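Local coordinates for mucus binding protein (Lactobacillus reuteri, PDB 3I57) that probably anchors to the bacterial cell wall and adheres to mucus, and carries in the repeat modelled here a beta-grasp module with immunoglobulin-binding activity, at residues L96-H101 against P175-I180; E112-Q117 against K146-P151. All blocks are in the same frame, centred on the assembly; numbering follows the deposited sequence.

Interaction 1 of 2, residues L96-H101 against P175-I180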
loop_
_atom_site.group_PDB
_atom_site.type_symbol
_atom_site.label_atom_id
_atom_site.label_comp_id
_atom_site.label_asym_id
_atom_site.label_seq_id
_atom_site.Cartn_x
_atom_site.Cartn_y
_atom_site.Cartn_z
ATOM N N LEU A 96 -8.143 5.768 -16.238
ATOM C CA LEU A 96 -9.513 6.213 -16.452
ATOM C C LEU A 96 -9.784 6.363 -17.951
ATOM O O LEU A 96 -8.868 6.635 -18.729
ATOM C CB LEU A 96 -9.769 7.565 -15.788
ATOM C CG LEU A 96 -9.480 7.704 -14.295
ATOM C CD1 LEU A 96 -9.970 9.083 -13.828
ATOM C CD2 LEU A 96 -10.215 6.614 -13.540
ATOM N N THR A 97 -11.052 6.226 -18.332
ATOM C CA THR A 97 -11.423 6.259 -19.736
ATOM C C THR A 97 -12.439 7.366 -20.007
ATOM O O THR A 97 -13.448 7.499 -19.300
ATOM C CB THR A 97 -12.037 4.902 -20.181
ATOM O OG1 THR A 97 -11.065 3.873 -20.032
ATOM C CG2 THR A 97 -12.496 4.940 -21.645
ATOM N N GLU A 98 -12.161 8.174 -21.028
ATOM C CA GLU A 98 -13.114 9.177 -21.463
ATOM C C GLU A 98 -13.914 8.554 -22.615
ATOM O O GLU A 98 -13.327 7.925 -23.491
ATOM C CB GLU A 98 -12.379 10.431 -21.940
ATOM C CG GLU A 98 -13.257 11.280 -22.863
ATOM C CD GLU A 98 -12.515 12.488 -23.415
ATOM O OE1 GLU A 98 -11.417 12.271 -23.970
ATOM O OE2 GLU A 98 -13.058 13.620 -23.301
ATOM N N THR A 99 -15.245 8.708 -22.605
ATOM C CA THR A 99 -16.098 8.157 -23.669
ATOM C C THR A 99 -16.910 9.286 -24.271
ATOM O O THR A 99 -17.590 10.022 -23.538
ATOM C CB THR A 99 -17.099 7.123 -23.111
ATOM O OG1 THR A 99 -16.366 6.068 -22.504
ATOM C CG2 THR A 99 -17.952 6.527 -24.230
ATOM N N VAL A 100 -16.828 9.417 -25.590
ATOM C CA VAL A 100 -17.620 10.393 -26.321
ATOM C C VAL A 100 -18.592 9.690 -27.251
ATOM O O VAL A 100 -18.191 8.894 -28.114
ATOM C CB VAL A 100 -16.746 11.322 -27.147
ATOM C CG1 VAL A 100 -17.637 12.370 -27.886
ATOM C CG2 VAL A 100 -15.670 11.987 -26.258
ATOM N N HIS A 101 -19.868 9.965 -27.031
ATOM C CA HIS A 101 -20.938 9.486 -27.876
ATOM C C HIS A 101 -21.225 10.510 -28.970
ATOM O O HIS A 101 -20.998 11.718 -28.796
ATOM C CB HIS A 101 -22.226 9.284 -27.052
ATOM C CG HIS A 101 -22.088 8.333 -25.907
ATOM N ND1 HIS A 101 -21.630 7.040 -26.057
ATOM C CD2 HIS A 101 -22.400 8.474 -24.596
ATOM C CE1 HIS A 101 -21.663 6.426 -24.884
ATOM N NE2 HIS A 101 -22.106 7.284 -23.978
ATOM N N PRO A 175 -14.714 10.945 -17.945
ATOM C CA PRO A 175 -15.998 11.567 -18.293
ATOM C C PRO A 175 -16.680 10.829 -19.419
ATOM O O PRO A 175 -16.005 10.246 -20.264
ATOM C CB PRO A 175 -15.583 12.949 -18.809
ATOM C CG PRO A 175 -14.223 12.716 -19.424
ATOM C CD PRO A 175 -13.563 11.696 -18.478
ATOM N N THR A 176 -18.006 10.908 -19.481
ATOM C CA THR A 176 -18.735 10.365 -20.620
ATOM C C THR A 176 -19.641 11.484 -21.100
ATOM O O THR A 176 -20.375 12.072 -20.282
ATOM C CB THR A 176 -19.583 9.149 -20.213
ATOM O OG1 THR A 176 -18.712 8.059 -19.854
ATOM C CG2 THR A 176 -20.440 8.714 -21.391
ATOM N N LEU A 177 -19.575 11.823 -22.384
ATOM C CA LEU A 177 -20.272 13.009 -22.858
ATOM C C LEU A 177 -20.761 12.769 -24.252
ATOM O O LEU A 177 -20.347 11.820 -24.869
ATOM C CB LEU A 177 -19.354 14.243 -22.803
ATOM C CG LEU A 177 -18.118 14.231 -23.695
ATOM C CD1 LEU A 177 -18.345 15.011 -24.989
ATOM C CD2 LEU A 177 -16.905 14.823 -22.951
ATOM N N THR A 178 -21.682 13.603 -24.720
ATOM C CA THR A 178 -22.277 13.419 -26.029
ATOM C C THR A 178 -22.092 14.658 -26.886
ATOM O O THR A 178 -22.391 15.761 -26.457
ATOM C CB THR A 178 -23.794 13.155 -25.915
ATOM O OG1 THR A 178 -24.018 11.998 -25.108
ATOM C CG2 THR A 178 -24.382 12.904 -27.323
ATOM N N VAL A 179 -21.578 14.442 -28.085
ATOM C CA VAL A 179 -21.509 15.424 -29.154
ATOM C C VAL A 179 -22.800 15.220 -29.987
ATOM O O VAL A 179 -23.160 14.079 -30.282
ATOM C CB VAL A 179 -20.229 15.176 -29.969
ATOM C CG1 VAL A 179 -20.243 15.913 -31.315
ATOM C CG2 VAL A 179 -18.982 15.630 -29.147
ATOM N N ILE A 180 -23.492 16.314 -30.322
ATOM C CA ILE A 180 -24.789 16.272 -31.031
ATOM C C ILE A 180 -24.592 16.860 -32.425
ATOM O O ILE A 180 -23.924 17.894 -32.564
ATOM C CB ILE A 180 -25.849 17.146 -30.307
ATOM C CG1 ILE A 180 -26.240 16.528 -28.976
ATOM C CG2 ILE A 180 -27.104 17.323 -31.184
ATOM C CD1 ILE A 180 -27.161 17.368 -28.163
HETATM O O HOH W 1 -16.125 6.971 -19.874
#
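Val100 and Leu177 stand next to each other on the inner face of two parallel strands, with Val100 CG1 4.0 Å from Leu177 CD1. Val179 reaches the same methyl group from the next inward position, its CG2 3.7 Å from Val100 CG1, and Leu148 of strand 148-149 closes over Val100. This is the tightly packed part. Further back, the Glu98 side chain, its CG anti to the backbone N (chi1 159°), passes at an angle to the Pro175 ring, Glu98 CG 3.8 Å from Pro175 CG. Four backbone hydrogen bonds lace the strands, Thr99 N to Pro175 O, Leu177 N to Thr99 O, His101 N to Leu177 O and Val179 N to His101 O, each 2.9 Å long with N-H...O angles of 155 to 170°.

The other face carries Thr99, His101, Thr176 and Thr178 and is looser and wetter. One water bridges Thr99 OG1 and Thr176 OG1, donates to Thr97 O and donates a weak bond to Pro175 O. The His101 ring leans across toward Thr176, His101 NE2 3.4 Å from Thr176 CG2, while Thr178 OG1 lies at the ring edge; His101 ND1 is hydrogen-bonded to Asp113 OD1 on strand 112-127, which ties the ring to the neighbouring strand. Parallel pairing of a domain's first and last long strands, here 93-104 and 176-183, is characteristic of the ubiquitin-like beta-grasp fold.

Interaction 2 of 2, residues E112-Q117 against K146-P151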
loop_
_atom_site.group_PDB
_atom_site.type_symbol
_atom_site.label_atom_id
_atom_site.label_comp_id
_atom_site.label_asym_id
_atom_site.label_seq_id
_atom_site.Cartn_x
_atom_site.Cartn_y
_atom_site.Cartn_z
ATOM N N GLU A 112 -19.830 5.887 -34.189
ATOM C CA GLU A 112 -19.413 5.051 -33.056
ATOM C C GLU A 112 -18.645 5.885 -32.045
ATOM O O GLU A 112 -17.955 6.828 -32.414
ATOM C CB GLU A 112 -18.554 3.867 -33.512
ATOM C CG GLU A 112 -19.234 2.935 -34.551
ATOM C CD GLU A 112 -20.658 2.554 -34.165
ATOM O OE1 GLU A 112 -20.858 2.061 -33.039
ATOM O OE2 GLU A 112 -21.587 2.764 -34.982
ATOM N N ASP A 113 -18.793 5.530 -30.774
ATOM C CA ASP A 113 -18.074 6.159 -29.676
ATOM C C ASP A 113 -16.580 6.216 -29.978
ATOM O O ASP A 113 -16.038 5.312 -30.629
ATOM C CB ASP A 113 -18.223 5.302 -28.412
ATOM C CG ASP A 113 -19.607 5.351 -27.790
ATOM O OD1 ASP A 113 -20.488 6.106 -28.271
ATOM O OD2 ASP A 113 -19.782 4.627 -26.766
ATOM N N GLN A 114 -15.912 7.256 -29.483
ATOM C CA GLN A 114 -14.455 7.264 -29.388
ATOM C C GLN A 114 -14.101 7.339 -27.919
ATOM O O GLN A 114 -14.852 7.901 -27.126
ATOM C CB GLN A 114 -13.874 8.480 -30.098
ATOM C CG GLN A 114 -13.875 8.331 -31.590
ATOM C CD GLN A 114 -13.217 9.500 -32.277
ATOM O OE1 GLN A 114 -13.869 10.226 -33.026
ATOM N NE2 GLN A 114 -11.925 9.697 -32.025
ATOM N N THR A 115 -12.973 6.744 -27.565
ATOM C CA THR A 115 -12.523 6.741 -26.183
ATOM C C THR A 115 -11.088 7.154 -26.098
ATOM O O THR A 115 -10.368 7.114 -27.089
ATOM C CB THR A 115 -12.650 5.359 -25.533
ATOM O OG1 THR A 115 -11.921 4.369 -26.286
ATOM C CG2 THR A 115 -14.136 4.979 -25.434
ATOM N N ALA A 116 -10.676 7.553 -24.902
ATOM C CA ALA A 116 -9.282 7.861 -24.633
ATOM C C ALA A 116 -9.028 7.553 -23.178
ATOM O O ALA A 116 -9.967 7.490 -22.375
ATOM C CB ALA A 116 -9.002 9.304 -24.908
ATOM N N GLN A 117 -7.756 7.395 -22.824
ATOM C CA GLN A 117 -7.410 6.958 -21.490
ATOM C C GLN A 117 -6.328 7.824 -20.877
ATOM O O GLN A 117 -5.487 8.379 -21.589
ATOM C CB GLN A 117 -6.984 5.495 -21.506
ATOM C CG GLN A 117 -8.140 4.519 -21.783
ATOM C CD GLN A 117 -7.768 3.102 -21.434
ATOM O OE1 GLN A 117 -6.631 2.681 -21.637
ATOM N NE2 GLN A 117 -8.727 2.353 -20.917
ATOM N N LYS A 146 -6.132 12.575 -24.728
ATOM C CA LYS A 146 -5.809 12.949 -26.111
ATOM C C LYS A 146 -7.045 13.647 -26.700
ATOM O O LYS A 146 -8.172 13.274 -26.377
ATOM C CB LYS A 146 -5.511 11.684 -26.908
ATOM C CG LYS A 146 -4.913 11.964 -28.282
ATOM C CD LYS A 146 -4.888 10.701 -29.141
ATOM C CE LYS A 146 -4.415 11.045 -30.555
ATOM N NZ LYS A 146 -3.217 11.943 -30.528
ATOM N N ALA A 147 -6.839 14.646 -27.554
ATOM C CA ALA A 147 -7.966 15.271 -28.257
ATOM C C ALA A 147 -8.699 14.299 -29.163
ATOM O O ALA A 147 -8.090 13.548 -29.933
ATOM C CB ALA A 147 -7.502 16.513 -29.057
ATOM N N LEU A 148 -10.025 14.319 -29.081
ATOM C CA LEU A 148 -10.842 13.452 -29.928
ATOM C C LEU A 148 -11.593 14.282 -30.955
ATOM O O LEU A 148 -12.364 15.159 -30.609
ATOM C CB LEU A 148 -11.834 12.666 -29.072
ATOM C CG LEU A 148 -11.186 11.799 -27.996
ATOM C CD1 LEU A 148 -12.228 10.964 -27.261
ATOM C CD2 LEU A 148 -10.098 10.894 -28.610
ATOM N N THR A 149 -11.325 14.018 -32.230
ATOM C CA THR A 149 -11.942 14.798 -33.287
ATOM C C THR A 149 -13.252 14.147 -33.660
ATOM O O THR A 149 -13.306 12.952 -33.977
ATOM C CB THR A 149 -11.057 14.865 -34.527
ATOM O OG1 THR A 149 -9.785 15.428 -34.168
ATOM C CG2 THR A 149 -11.714 15.754 -35.606
ATOM N N SER A 150 -14.315 14.925 -33.590
ATOM C CA SER A 150 -15.616 14.411 -33.972
ATOM C C SER A 150 -15.606 14.144 -35.486
ATOM O O SER A 150 -15.042 14.930 -36.264
ATOM C CB SER A 150 -16.717 15.408 -33.590
ATOM O OG SER A 150 -16.702 15.658 -32.178
ATOM N N PRO A 151 -16.203 13.027 -35.899
ATOM C CA PRO A 151 -16.220 12.704 -37.326
ATOM C C PRO A 151 -17.012 13.698 -38.149
ATOM O O PRO A 151 -17.942 14.335 -37.653
ATOM C CB PRO A 151 -16.916 11.333 -37.383
ATOM C CG PRO A 151 -17.571 11.132 -36.024
ATOM C CD PRO A 151 -16.715 11.927 -35.060
HETATM O O HOH W 2 -5.301 9.883 -23.954
#
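Strand 112-117 and the segment 146-151 run antiparallel, their touching parts 174° apart in direction, yet the nearest CA atoms, those of Ala116 and Lys146, stay 6.3 Å apart, so the two meet through side chains and not as paired strands. In the beta-grasp fold of this Muc B2-like domain, the contact brings strand 112-127 of the large mixed sheet against strand 148-149, an outer strand of a small three-stranded antiparallel sheet.

Leu148 is the buried plug between them. With CG anti to its carbonyl carbon (chi1 -58°), it sends both methyl groups at the opposing strand: Leu148 CD1 comes 4.0 Å from Gln114 O and also lies beside Gln114 CB, while Leu148 CD2 sits 4.2 Å from Ala116 CB and close to Thr115 O. Glu98 of strand 93-104 adds to the packing round this leucine, and Tyr145 packs on Ala116. The backbone of Leu148 is hydrogen-bonded to that of Val163, which keeps it in the small sheet.

Gln114 runs antiparallel to the Leu148 side chain, its own chain extended beyond CG, and the end of it reaches the backbone of Thr149 and the ring of Pro151. Tyr102 flanks the same side chain from strand 93-104, and Ala111 touches Pro151.

The Lys146 end is also at the surface. There the lysine side chain extends off the strand, and its backbone is joined to the strand through solvent: one water accepts from Lys146 N at 2.9 Å and donates to Gln117 O at 2.8 Å.

The two interactions lie in the same Muc B2-like domain, their centres about 8 Å apart and both on one side of the chain's centre, away from the calcium site. Along the chain the order is 96-101, 112-117, 146-151, 175-180, so interaction 2 falls wholly between the two halves of interaction 1. Strands 93-104 and 112-127 are antiparallel neighbours in the mixed sheet and join the contacts directly, for instance through a probable hydrogen bond from Glu98 N to Ala116 O (2.7 Å). Interaction 1 thus pairs strands within that sheet, whereas interaction 2 packs the small three-stranded sheet against it; together they bring distant parts of the sequence together in one domain.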